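Side-chain contact in cleavage stimulation factor 77 (Encephalitozoon cuniculi, PDB 2UY1), which probably binds mRNA and is likely to act in processing the 3' ends of nuclear transcripts: residues N291-V296 against P319-Y324. Numbering follows the deposited sequence.
Sequences NHLNYV and PHVFIY
L293 and Y324 lie alongside one another, their side chains running antiparallel, between helices 282-300 and 319-333, two near-parallel members of the TPR-like (HAT) helical repeat array of the Suf family. The helix segments run at 26° with axes 11.4 Å apart, a separation that long side chains must bridge. Y324 does so: with CG anti to the backbone N (chi1 164°), its ring is carried across the gap until CE2 lies 3.8 Å from L293 CB, an oblique approach. The branch of L293 supplies a second apolar touch, CD1 reaching V321 CG1 at 4.1 Å where the two side chains meet roughly perpendicularly. L293 also packs on F305 and L308 of helix 302-311, which lies between the two in sequence. Y324 OH sits 3.5 Å from N294 N, but the angle is too poor for a hydrogen bond. Water instead links the polar ends: Y324 OH donates to it at 3.0 Å, in the ring plane, and the water donates onward to the amide oxygen of N294. N294 OD1 also accepts a hydrogen bond from K298 NZ, one turn further along the helix, and two donors therefore meet at N294 OD1, the water oxygen lying 2.6 Å from it.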
ATOM      1  N   ASN B 291      -2.204  -4.034 -26.979  1.00 21.56           N
ATOM      2  CA  ASN B 291      -2.231  -5.447 -27.314  1.00 21.60           C
ATOM      3  C   ASN B 291      -1.892  -5.781 -28.764  1.00 21.75           C
ATOM      4  O   ASN B 291      -1.282  -6.825 -29.057  1.00 20.51           O
ATOM      5  CB  ASN B 291      -3.497  -6.120 -26.769  1.00 22.20           C
ATOM      6  CG  ASN B 291      -3.311  -6.539 -25.252  1.00 20.97           C
ATOM      7  OD1 ASN B 291      -2.530  -7.422 -24.937  1.00 22.87           O
ATOM      8  ND2 ASN B 291      -3.981  -5.852 -24.368  1.00 19.48           N
ATOM      9  N   HIS B 292      -2.151  -4.794 -29.617  1.00 21.70           N
ATOM     10  CA  HIS B 292      -1.871  -4.838 -31.034  1.00 23.03           C
ATOM     11  C   HIS B 292      -0.405  -4.633 -31.186  1.00 22.56           C
ATOM     12  O   HIS B 292       0.242  -5.433 -31.849  1.00 24.34           O
ATOM     13  CB  HIS B 292      -2.691  -3.757 -31.771  1.00 23.60           C
ATOM     14  CG  HIS B 292      -2.529  -3.762 -33.267  1.00 24.63           C
ATOM     15  ND1 HIS B 292      -2.938  -2.867 -34.196  1.00 25.52           N
ATOM     16  CD2 HIS B 292      -1.943  -4.801 -33.962  1.00 24.65           C
ATOM     17  CE1 HIS B 292      -2.586  -3.374 -35.429  1.00 27.79           C
ATOM     18  NE2 HIS B 292      -1.985  -4.537 -35.261  1.00 28.71           N
ATOM     19  N   LEU B 293       0.166  -3.637 -30.492  1.00 23.67           N
ATOM     20  CA  LEU B 293       1.630  -3.471 -30.468  1.00 23.84           C
ATOM     21  C   LEU B 293       2.354  -4.722 -30.019  1.00 23.88           C
ATOM     22  O   LEU B 293       3.403  -5.063 -30.598  1.00 24.85           O
ATOM     23  CB  LEU B 293       2.099  -2.264 -29.588  1.00 23.16           C
ATOM     24  CG  LEU B 293       1.841  -0.861 -30.165  1.00 24.24           C
ATOM     25  CD1 LEU B 293       1.958   0.177 -29.047  1.00 19.85           C
ATOM     26  CD2 LEU B 293       2.782  -0.515 -31.281  1.00 19.55           C
ATOM     27  N   ASN B 294       1.825  -5.381 -28.965  1.00 24.74           N
ATOM     28  CA  ASN B 294       2.406  -6.625 -28.420  1.00 24.74           C
ATOM     29  C   ASN B 294       2.422  -7.731 -29.433  1.00 25.29           C
ATOM     30  O   ASN B 294       3.428  -8.476 -29.551  1.00 25.29           O
ATOM     31  CB  ASN B 294       1.639  -7.173 -27.200  1.00 25.42           C
ATOM     32  CG  ASN B 294       2.220  -8.504 -26.688  1.00 24.10           C
ATOM     33  OD1 ASN B 294       3.343  -8.558 -26.208  1.00 26.60           O
ATOM     34  ND2 ASN B 294       1.453  -9.567 -26.788  1.00 26.85           N
ATOM     35  N   TYR B 295       1.294  -7.853 -30.131  1.00 26.11           N
ATOM     36  CA  TYR B 295       1.138  -8.792 -31.267  1.00 25.89           C
ATOM     37  C   TYR B 295       2.259  -8.587 -32.292  1.00 26.19           C
ATOM     38  O   TYR B 295       2.957  -9.544 -32.691  1.00 25.36           O
ATOM     39  CB  TYR B 295      -0.251  -8.648 -31.939  1.00 27.30           C
ATOM     40  CG  TYR B 295      -0.373  -9.444 -33.251  1.00 28.29           C
ATOM     41  CD1 TYR B 295      -0.989 -10.706 -33.278  1.00 30.57           C
ATOM     42  CD2 TYR B 295       0.215  -8.981 -34.446  1.00 25.44           C
ATOM     43  CE1 TYR B 295      -1.083 -11.446 -34.493  1.00 29.19           C
ATOM     44  CE2 TYR B 295       0.191  -9.783 -35.632  1.00 23.21           C
ATOM     45  CZ  TYR B 295      -0.480 -10.975 -35.648  1.00 27.09           C
ATOM     46  OH  TYR B 295      -0.555 -11.728 -36.837  1.00 27.36           O
ATOM     47  N   VAL B 296       2.434  -7.340 -32.709  1.00 25.29           N
ATOM     48  CA  VAL B 296       3.412  -6.997 -33.711  1.00 24.38           C
ATOM     49  C   VAL B 296       4.833  -7.209 -33.243  1.00 24.75           C
ATOM     50  O   VAL B 296       5.634  -7.704 -34.003  1.00 25.23           O
ATOM     51  CB  VAL B 296       3.189  -5.589 -34.304  1.00 24.71           C
ATOM     52  CG1 VAL B 296       4.332  -5.210 -35.254  1.00 25.32           C
ATOM     53  CG2 VAL B 296       1.886  -5.541 -35.043  1.00 23.26           C
ATOM     54  N   PRO B 319      -2.345   7.993 -22.320  1.00 22.87           N
ATOM     55  CA  PRO B 319      -1.118   7.969 -21.501  1.00 21.89           C
ATOM     56  C   PRO B 319      -0.490   6.573 -21.396  1.00 19.12           C
ATOM     57  O   PRO B 319       0.720   6.429 -21.522  1.00 19.10           O
ATOM     58  CB  PRO B 319      -1.612   8.437 -20.118  1.00 21.94           C
ATOM     59  CG  PRO B 319      -2.815   9.270 -20.423  1.00 24.04           C
ATOM     60  CD  PRO B 319      -3.491   8.552 -21.572  1.00 22.69           C
ATOM     61  N   HIS B 320      -1.291   5.542 -21.197  1.00 18.62           N
ATOM     62  CA  HIS B 320      -0.762   4.188 -21.005  1.00 17.59           C
ATOM     63  C   HIS B 320       0.069   3.657 -22.161  1.00 18.42           C
ATOM     64  O   HIS B 320       0.894   2.778 -21.968  1.00 17.69           O
ATOM     65  CB  HIS B 320      -1.933   3.210 -20.828  1.00 19.61           C
ATOM     66  CG  HIS B 320      -2.634   3.344 -19.517  1.00 18.99           C
ATOM     67  ND1 HIS B 320      -3.678   4.115 -19.134  1.00 24.53           N
ATOM     68  CD2 HIS B 320      -2.240   2.645 -18.398  1.00 21.58           C
ATOM     69  CE1 HIS B 320      -3.912   3.853 -17.807  1.00 19.44           C
ATOM     70  NE2 HIS B 320      -3.043   2.947 -17.391  1.00 20.21           N
ATOM     71  N   VAL B 321      -0.240   4.101 -23.380  1.00 17.27           N
ATOM     72  CA  VAL B 321       0.303   3.486 -24.590  1.00 18.39           C
ATOM     73  C   VAL B 321       1.722   3.981 -24.715  1.00 17.94           C
ATOM     74  O   VAL B 321       2.588   3.242 -25.093  1.00 17.74           O
ATOM     75  CB  VAL B 321      -0.584   3.838 -25.888  1.00 17.79           C
ATOM     76  CG1 VAL B 321       0.082   3.341 -27.229  1.00 18.74           C
ATOM     77  CG2 VAL B 321      -1.918   3.211 -25.754  1.00 17.50           C
ATOM     78  N   PHE B 322       1.944   5.214 -24.279  1.00 19.00           N
ATOM     79  CA  PHE B 322       3.287   5.796 -24.241  1.00 20.04           C
ATOM     80  C   PHE B 322       4.143   5.140 -23.178  1.00 20.46           C
ATOM     81  O   PHE B 322       5.305   4.940 -23.405  1.00 21.78           O
ATOM     82  CB  PHE B 322       3.216   7.288 -23.896  1.00 21.33           C
ATOM     83  CG  PHE B 322       2.581   8.163 -24.969  1.00 21.98           C
ATOM     84  CD1 PHE B 322       3.342   8.669 -26.009  1.00 25.67           C
ATOM     85  CD2 PHE B 322       1.223   8.485 -24.907  1.00 25.52           C
ATOM     86  CE1 PHE B 322       2.769   9.500 -26.988  1.00 23.71           C
ATOM     87  CE2 PHE B 322       0.632   9.324 -25.875  1.00 26.38           C
ATOM     88  CZ  PHE B 322       1.424   9.849 -26.904  1.00 24.77           C
ATOM     89  N   ILE B 323       3.592   4.938 -21.974  1.00 18.82           N
ATOM     90  CA  ILE B 323       4.273   4.289 -20.860  1.00 17.69           C
ATOM     91  C   ILE B 323       4.593   2.839 -21.211  1.00 17.66           C
ATOM     92  O   ILE B 323       5.682   2.344 -20.940  1.00 14.80           O
ATOM     93  CB  ILE B 323       3.389   4.290 -19.578  1.00 16.99           C
ATOM     94  CG1 ILE B 323       2.951   5.703 -19.152  1.00 17.58           C
ATOM     95  CG2 ILE B 323       4.024   3.475 -18.431  1.00 17.68           C
ATOM     96  CD1 ILE B 323       1.929   5.681 -17.947  1.00 18.36           C
ATOM     97  N   TYR B 324       3.630   2.136 -21.818  1.00 19.09           N
ATOM     98  CA  TYR B 324       3.922   0.790 -22.303  1.00 19.51           C
ATOM     99  C   TYR B 324       5.065   0.747 -23.321  1.00 20.49           C
ATOM    100  O   TYR B 324       5.945  -0.114 -23.231  1.00 20.99           O
ATOM    101  CB  TYR B 324       2.656   0.192 -22.872  1.00 20.21           C
ATOM    102  CG  TYR B 324       2.905  -0.990 -23.728  1.00 19.48           C
ATOM    103  CD1 TYR B 324       3.056  -2.275 -23.176  1.00 15.00           C
ATOM    104  CD2 TYR B 324       3.007  -0.827 -25.112  1.00 22.04           C
ATOM    105  CE1 TYR B 324       3.313  -3.332 -24.006  1.00 20.67           C
ATOM    106  CE2 TYR B 324       3.260  -1.868 -25.940  1.00 19.01           C
ATOM    107  CZ  TYR B 324       3.395  -3.111 -25.407  1.00 22.30           C
ATOM    108  OH  TYR B 324       3.632  -4.140 -26.291  1.00 21.02           O
TER
HETATM  109  O   HOH W   1       4.509  -6.640 -24.901  1.00 28.35           O